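Local structure of phosphonopyruvate hydrolase (2HJP) at residues Ala21-Asn24 against Pro25-Lys29; Thr62-Glu65 against Met66-Ile70; Arg155-Ala158 against Leu159-Gly162. The protein hydrolyses 3-phosphonopyruvate to pyruvate and phosphate, cleaving its carbon-phosphorus bond with the aid of a divalent metal ion. One frame throughout, in Å; residues are numbered along the deposited sequence.

Interaction 1 of 3, residues Ala21-Asn24 against Pro25-Lys29. With NA (sodium ion), chain D.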
loop_
_atom_site.group_PDB
_atom_site.type_symbol
_atom_site.label_atom_id
_atom_site.label_comp_id
_atom_site.label_asym_id
_atom_site.label_seq_id
_atom_site.Cartn_x
_atom_site.Cartn_y
_atom_site.Cartn_z
ATOM N N ALA A 21 -7.308 9.434 -20.804
ATOM C CA ALA A 21 -6.368 8.746 -19.954
ATOM C C ALA A 21 -5.796 9.672 -18.853
ATOM O O ALA A 21 -5.612 10.887 -19.056
ATOM C CB ALA A 21 -5.190 8.250 -20.827
ATOM N N ALA A 22 -5.477 9.082 -17.703
ATOM C CA ALA A 22 -4.837 9.804 -16.635
ATOM C C ALA A 22 -3.944 8.826 -15.887
ATOM O O ALA A 22 -4.362 7.694 -15.638
ATOM C CB ALA A 22 -5.849 10.432 -15.646
ATOM N N HIS A 23 -2.720 9.250 -15.548
ATOM C CA HIS A 23 -1.795 8.373 -14.780
ATOM C C HIS A 23 -1.706 8.824 -13.289
ATOM O O HIS A 23 -0.985 8.214 -12.465
ATOM C CB HIS A 23 -0.397 8.307 -15.452
ATOM C CG HIS A 23 0.154 9.638 -15.869
ATOM N ND1 HIS A 23 -0.183 10.253 -17.071
ATOM C CD2 HIS A 23 1.062 10.446 -15.278
ATOM C CE1 HIS A 23 0.501 11.382 -17.187
ATOM N NE2 HIS A 23 1.255 11.523 -16.109
ATOM N N ASN A 24 -2.378 9.924 -12.939
ATOM C CA ASN A 24 -2.445 10.367 -11.539
ATOM C C ASN A 24 -3.661 11.269 -11.358
ATOM O O ASN A 24 -4.282 11.599 -12.344
ATOM C CB ASN A 24 -1.160 11.060 -11.054
ATOM C CG ASN A 24 -0.799 12.222 -11.860
ATOM O OD1 ASN A 24 -1.612 13.033 -12.126
ATOM N ND2 ASN A 24 0.476 12.327 -12.231
ATOM N N PRO A 25 -4.049 11.599 -10.100
ATOM C CA PRO A 25 -5.232 12.461 -9.842
ATOM C C PRO A 25 -5.108 13.891 -10.432
ATOM O O PRO A 25 -6.105 14.488 -10.838
ATOM C CB PRO A 25 -5.315 12.497 -8.322
ATOM C CG PRO A 25 -4.821 11.092 -7.925
ATOM C CD PRO A 25 -3.601 10.964 -8.847
ATOM N N LEU A 26 -3.887 14.436 -10.454
ATOM C CA LEU A 26 -3.722 15.774 -10.999
ATOM C C LEU A 26 -4.107 15.777 -12.505
ATOM O O LEU A 26 -4.844 16.637 -12.970
ATOM C CB LEU A 26 -2.269 16.320 -10.768
ATOM C CG LEU A 26 -1.894 17.701 -11.366
ATOM C CD1 LEU A 26 -2.764 18.763 -10.785
ATOM C CD2 LEU A 26 -0.431 18.071 -11.122
ATOM N N VAL A 27 -3.553 14.845 -13.251
ATOM C CA VAL A 27 -3.869 14.757 -14.670
ATOM C C VAL A 27 -5.386 14.502 -14.833
ATOM O O VAL A 27 -6.022 15.055 -15.741
ATOM C CB VAL A 27 -3.082 13.577 -15.311
ATOM C CG1 VAL A 27 -3.691 13.229 -16.668
ATOM C CG2 VAL A 27 -1.532 13.973 -15.388
ATOM N N ALA A 28 -5.970 13.669 -13.965
ATOM C CA ALA A 28 -7.442 13.413 -14.073
ATOM C C ALA A 28 -8.185 14.719 -13.849
ATOM O O ALA A 28 -9.204 15.023 -14.517
ATOM C CB ALA A 28 -7.881 12.335 -13.049
ATOM N N LYS A 29 -7.729 15.498 -12.853
ATOM C CA LYS A 29 -8.360 16.797 -12.611
ATOM C C LYS A 29 -8.237 17.698 -13.853
ATOM O O LYS A 29 -9.206 18.409 -14.219
ATOM C CB LYS A 29 -7.741 17.463 -11.376
ATOM C CG LYS A 29 -8.364 18.827 -10.965
ATOM C CD LYS A 29 -7.824 19.212 -9.554
ATOM C CE LYS A 29 -8.574 20.378 -8.928
ATOM N NZ LYS A 29 -8.027 20.687 -7.562
HETATM NA NA NA D . 1.573 7.586 -11.813
#
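Asn24 OD1 receives the backbone N-H of Val27 at 2.9 Å in an almost linear bond (176° at the hydrogen), which makes Asn24 the N-cap of helix 25-34, the helix that follows barrel strand 17-21. The side-chain carbonyl is turned onto the first turn because CG sits between the backbone N and the carbonyl carbon (chi1 58°). The main chain of the same residue starts the helical ladder, Ala28 N donating to Asn24 O at 3.1 Å, while Pro25 supplies a first helical residue with no N-H to satisfy. Shortened to an alanine, this position is likely to lose the side-chain acceptor and leave the N-H of Val27 without its cap. Val27 splits its two methyls: CG2 lies over a face of the His23 ring, 4.0 Å from its centroid, and CG1 rests 3.7 Å from Ala22 CB. Ala22 CB also meets Ala28 CB, one step further along the helix. The contact is buried, with Phe250 of the second subunit packing on Val27. His23 is fixed through ring and main chain, its ND1 hydrogen-bonded to Glu45 and its carbonyl O bound to a sodium ion at 2.7 Å, an ion shared with Ser49 OG.

Interaction 2 of 3, residues Thr62-Glu65 against Met66-Ile70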
loop_
_atom_site.group_PDB
_atom_site.type_symbol
_atom_site.label_atom_id
_atom_site.label_comp_id
_atom_site.label_asym_id
_atom_site.label_seq_id
_atom_site.Cartn_x
_atom_site.Cartn_y
_atom_site.Cartn_z
ATOM N N THR A 62 -1.387 -1.406 -6.951
ATOM C CA THR A 62 -0.945 -0.091 -7.323
ATOM C C THR A 62 -2.040 0.540 -8.203
ATOM O O THR A 62 -2.405 1.703 -8.005
ATOM C CB THR A 62 0.386 -0.150 -8.060
ATOM O OG1 THR A 62 1.404 -0.568 -7.128
ATOM C CG2 THR A 62 0.757 1.203 -8.638
ATOM N N HIS A 63 -2.598 -0.247 -9.109
ATOM C CA HIS A 63 -3.610 0.298 -9.967
ATOM C C HIS A 63 -4.944 0.602 -9.217
ATOM O O HIS A 63 -5.520 1.730 -9.317
ATOM C CB HIS A 63 -3.816 -0.651 -11.164
ATOM C CG HIS A 63 -4.879 -0.180 -12.124
ATOM N ND1 HIS A 63 -6.202 -0.550 -12.025
ATOM C CD2 HIS A 63 -4.802 0.677 -13.174
ATOM C CE1 HIS A 63 -6.908 0.057 -12.963
ATOM N NE2 HIS A 63 -6.087 0.815 -13.678
ATOM N N LEU A 64 -5.366 -0.334 -8.379
ATOM C CA LEU A 64 -6.608 -0.171 -7.613
ATOM C C LEU A 64 -6.488 1.057 -6.732
ATOM O O LEU A 64 -7.416 1.876 -6.693
ATOM C CB LEU A 64 -6.877 -1.447 -6.758
ATOM C CG LEU A 64 -8.020 -1.247 -5.739
ATOM C CD1 LEU A 64 -9.341 -1.010 -6.518
ATOM C CD2 LEU A 64 -8.172 -2.520 -4.849
ATOM N N GLU A 65 -5.345 1.239 -6.047
ATOM C CA GLU A 65 -5.213 2.447 -5.197
ATOM C C GLU A 65 -5.176 3.759 -6.020
ATOM O O GLU A 65 -5.684 4.769 -5.578
ATOM C CB GLU A 65 -3.990 2.317 -4.267
ATOM C CG GLU A 65 -4.219 1.173 -3.281
ATOM C CD GLU A 65 -5.633 1.282 -2.538
ATOM O OE1 GLU A 65 -6.050 2.355 -2.026
ATOM O OE2 GLU A 65 -6.316 0.275 -2.405
ATOM N N MET A 66 -4.577 3.718 -7.208
ATOM C CA MET A 66 -4.569 4.883 -8.067
ATOM C C MET A 66 -6.019 5.167 -8.472
ATOM O O MET A 66 -6.358 6.328 -8.629
ATOM C CB MET A 66 -3.706 4.640 -9.349
ATOM C CG MET A 66 -3.664 5.902 -10.280
ATOM S SD MET A 66 -3.329 7.446 -9.357
ATOM C CE MET A 66 -1.517 7.193 -9.105
ATOM N N MET A 67 -6.851 4.145 -8.698
ATOM C CA MET A 67 -8.238 4.414 -9.108
ATOM C C MET A 67 -8.950 5.101 -7.965
ATOM O O MET A 67 -9.721 6.045 -8.177
ATOM C CB MET A 67 -9.015 3.147 -9.521
ATOM C CG MET A 67 -8.440 2.410 -10.764
ATOM S SD MET A 67 -8.228 3.486 -12.236
ATOM C CE MET A 67 -6.486 3.831 -12.234
ATOM N N ARG A 68 -8.729 4.615 -6.743
ATOM C CA ARG A 68 -9.338 5.243 -5.556
ATOM C C ARG A 68 -8.998 6.729 -5.442
ATOM O O ARG A 68 -9.874 7.585 -5.211
ATOM C CB ARG A 68 -8.856 4.574 -4.253
ATOM C CG ARG A 68 -9.904 4.676 -3.155
ATOM C CD ARG A 68 -9.316 4.206 -1.785
ATOM N NE ARG A 68 -8.852 2.810 -1.974
ATOM C CZ ARG A 68 -9.660 1.757 -2.104
ATOM N NH1 ARG A 68 -11.020 1.878 -2.035
ATOM N NH2 ARG A 68 -9.108 0.569 -2.401
ATOM N N ALA A 69 -7.710 7.014 -5.568
ATOM C CA ALA A 69 -7.233 8.360 -5.484
ATOM C C ALA A 69 -7.837 9.234 -6.625
ATOM O O ALA A 69 -8.227 10.354 -6.391
ATOM C CB ALA A 69 -5.639 8.333 -5.559
ATOM N N ILE A 70 -7.883 8.717 -7.851
ATOM C CA ILE A 70 -8.488 9.513 -8.939
ATOM C C ILE A 70 -9.998 9.759 -8.689
ATOM O O ILE A 70 -10.492 10.858 -8.839
ATOM C CB ILE A 70 -8.342 8.795 -10.308
ATOM C CG1 ILE A 70 -6.869 8.860 -10.766
ATOM C CG2 ILE A 70 -9.370 9.443 -11.368
ATOM C CD1 ILE A 70 -6.547 8.011 -11.988
#
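Thr62 to Ala69 follow regular alpha-helical geometry, each N-H from Met66 to Ala69 donating to the carbonyl four residues back, with Met67 N to His63 O the shortest of these bonds at 2.8 Å. Glu65 and Arg68, one turn apart, lie side by side and point the same way. They form a side-on salt bridge through two nitrogens of Arg68, NE to Glu65 OE1 at 2.8 Å and NH2 to OE2 also at 2.8 Å. Both oxygens are met on their syn sides, though 30° out of the carboxylate plane, and the carboxylate and guanidinium planes are 24° apart; the paired bonds should resist rotation of either group. Arg68 of the third subunit brings its NH1 close to the same atom of this chain, a crowding of like charge that the carboxylates may ease. On another side of the helix, Met67, bent at chi2 (-54°), folds back until CE lies over the His63 ring, 3.8 Å from the centroid. Tyr99 OH at ND1 and Gly41 O at NE2 hold the ring in its rotation. Leu64 and Arg68 lean on Ala102 of helix 89-102, Met66 and Ala69 on Pro25 of helix 25-34, and Met67 and Ile70 face Leu78 of barrel strand 78-81.

Interaction 3 of 3, residues Arg155-Ala158 against Leu159-Gly162. With PPR (phosphonopyruvate), chain G.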
loop_
_atom_site.group_PDB
_atom_site.type_symbol
_atom_site.label_atom_id
_atom_site.label_comp_id
_atom_site.label_asym_id
_atom_site.label_seq_id
_atom_site.Cartn_x
_atom_site.Cartn_y
_atom_site.Cartn_z
ATOM N N ARG A 155 -13.780 -6.095 -23.653
ATOM C CA ARG A 155 -12.902 -5.741 -24.736
ATOM C C ARG A 155 -12.537 -6.950 -25.560
ATOM O O ARG A 155 -12.045 -7.968 -25.044
ATOM C CB ARG A 155 -11.680 -5.028 -24.159
ATOM C CG ARG A 155 -10.495 -4.932 -25.102
ATOM C CD ARG A 155 -9.368 -4.044 -24.486
ATOM N NE ARG A 155 -8.080 -4.309 -25.128
ATOM C CZ ARG A 155 -6.971 -3.574 -25.004
ATOM N NH1 ARG A 155 -6.980 -2.482 -24.263
ATOM N NH2 ARG A 155 -5.828 -3.969 -25.583
ATOM N N VAL A 156 -12.822 -6.850 -26.852
ATOM C CA VAL A 156 -12.596 -7.934 -27.815
ATOM C C VAL A 156 -11.268 -7.705 -28.552
ATOM O O VAL A 156 -11.134 -6.722 -29.277
ATOM C CB VAL A 156 -13.810 -7.968 -28.851
ATOM C CG1 VAL A 156 -13.508 -8.925 -30.019
ATOM C CG2 VAL A 156 -15.113 -8.339 -28.140
ATOM N N GLU A 157 -10.323 -8.622 -28.367
ATOM C CA GLU A 157 -8.988 -8.577 -28.959
ATOM C C GLU A 157 -8.843 -9.376 -30.266
ATOM O O GLU A 157 -7.755 -9.400 -30.878
ATOM C CB GLU A 157 -7.981 -9.175 -27.977
ATOM C CG GLU A 157 -7.659 -8.357 -26.773
ATOM C CD GLU A 157 -6.815 -7.178 -27.143
ATOM O OE1 GLU A 157 -5.687 -7.362 -27.639
ATOM O OE2 GLU A 157 -7.300 -6.080 -26.936
ATOM N N ALA A 158 -9.908 -10.045 -30.676
ATOM C CA ALA A 158 -9.859 -10.886 -31.878
ATOM C C ALA A 158 -9.310 -10.194 -33.172
ATOM O O ALA A 158 -8.632 -10.850 -33.974
ATOM C CB ALA A 158 -11.235 -11.490 -32.129
ATOM N N LEU A 159 -9.602 -8.910 -33.402
ATOM C CA LEU A 159 -9.046 -8.248 -34.605
ATOM C C LEU A 159 -7.507 -8.193 -34.460
ATOM O O LEU A 159 -6.748 -8.619 -35.334
ATOM C CB LEU A 159 -9.623 -6.827 -34.794
ATOM C CG LEU A 159 -11.123 -6.798 -35.159
ATOM C CD1 LEU A 159 -11.655 -5.420 -35.517
ATOM C CD2 LEU A 159 -11.284 -7.684 -36.334
ATOM N N ILE A 160 -7.070 -7.730 -33.310
ATOM C CA ILE A 160 -5.666 -7.618 -32.991
ATOM C C ILE A 160 -4.965 -8.991 -33.043
ATOM O O ILE A 160 -3.855 -9.092 -33.563
ATOM C CB ILE A 160 -5.507 -6.981 -31.608
ATOM C CG1 ILE A 160 -6.127 -5.586 -31.665
ATOM C CG2 ILE A 160 -4.055 -7.052 -31.155
ATOM C CD1 ILE A 160 -5.407 -4.569 -32.480
ATOM N N ALA A 161 -5.626 -10.037 -32.551
ATOM C CA ALA A 161 -5.067 -11.388 -32.517
ATOM C C ALA A 161 -5.089 -12.024 -33.890
ATOM O O ALA A 161 -4.673 -13.173 -34.074
ATOM C CB ALA A 161 -5.869 -12.212 -31.582
ATOM N N GLY A 162 -5.599 -11.276 -34.850
ATOM C CA GLY A 162 -5.691 -11.744 -36.214
ATOM C C GLY A 162 -6.697 -12.846 -36.439
ATOM O O GLY A 162 -6.511 -13.633 -37.353
HETATM C C1 PPR G . -4.666 1.103 -21.863
HETATM O O1 PPR G . -4.737 2.387 -22.050
HETATM O "O2'" PPR G . -4.089 0.573 -20.952
HETATM C C2 PPR G . -5.399 0.293 -22.890
HETATM C C3 PPR G . -5.585 0.573 -24.213
HETATM O O2 PPR G . -5.898 -0.840 -22.394
HETATM P P PPR G . -4.090 -0.019 -25.142
HETATM O O1P PPR G . -4.099 -1.558 -24.930
HETATM O O2P PPR G . -2.871 0.700 -24.503
HETATM O O3P PPR G . -4.366 0.310 -26.534
HETATM O O HOH W 1 -9.652 -6.734 -31.571
#
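Glu157 and Ile160 cross at a slant, the CG2 methyl of Ile160 lying 3.9 Å from Glu157 OE1, while the other carboxylate oxygen is turned to Arg155. Arg155 extends straight from CG to NE, with CG opposite the backbone N (chi1 164°), and presents the edge of its guanidinium to two partners, Glu157 and the ligand. Along one part of that edge, NE reaches Glu157 OE2 at 2.6 Å and NH2 reaches the same oxygen at 2.9 Å, a side-on salt bridge on a single atom. Both nitrogens arrive from the same face of the carboxylate: NE on the anti side, 31° out of plane, and NH2 from above it. The oxygen stays close to the guanidinium plane, so Glu157 should fix the rotation of the group as a second-shell residue. NH2 also turns to phosphonopyruvate: NH1 and NH2 both donate to phosphonate O1P, at 3.1 Å and 3.0 Å, and NH1 adds a weak bond to O2 of the ligand. Arg188 stands close by and binds the same ligand, as does His186. Past Glu157 the backbone coils: Ala161 N donates to Glu157 O at 2.8 Å, and a type I turn from Leu159 to Gly162 closes with Gly162 N on Leu159 O. The positive phi of Gly162 (70°) suits glycine. A water molecule bridges inside the bend, donating to Val156 O at 2.7 Å and accepting from Ile160 N. Leu159 packs on Ala168 of helix 165-177, and Asp111 OD1 accepts from Glu157 N. Arg155 contributes to a substrate site at the C-terminal end of a TIM-barrel strand, as expected in the PEP mutase/isocitrate lyase superfamily, and the strand-to-helix loop supplies Glu157, which probably orients this substrate-binding arginine.

In the fold
From the N terminus, interaction 1 comes first and makes the bend from strand 17-21 into helix 25-34. Interaction 2 lies wholly within helix 60-71, and interaction 3 turns the chain out of strand 151-156 toward helix 165-177. The three follow in series, none nested in or crossing another. Interactions 1 and 2 touch, as Pro25 packs on Met66 and Ala69, and Ala28 on Ile70, which joins two helices on the outside of the barrel; both also meet the second subunit. Interaction 3 stands on the opposite side of the chain's centre, its centre about 28 Å from that of interaction 1 and about 27 Å from that of interaction 2.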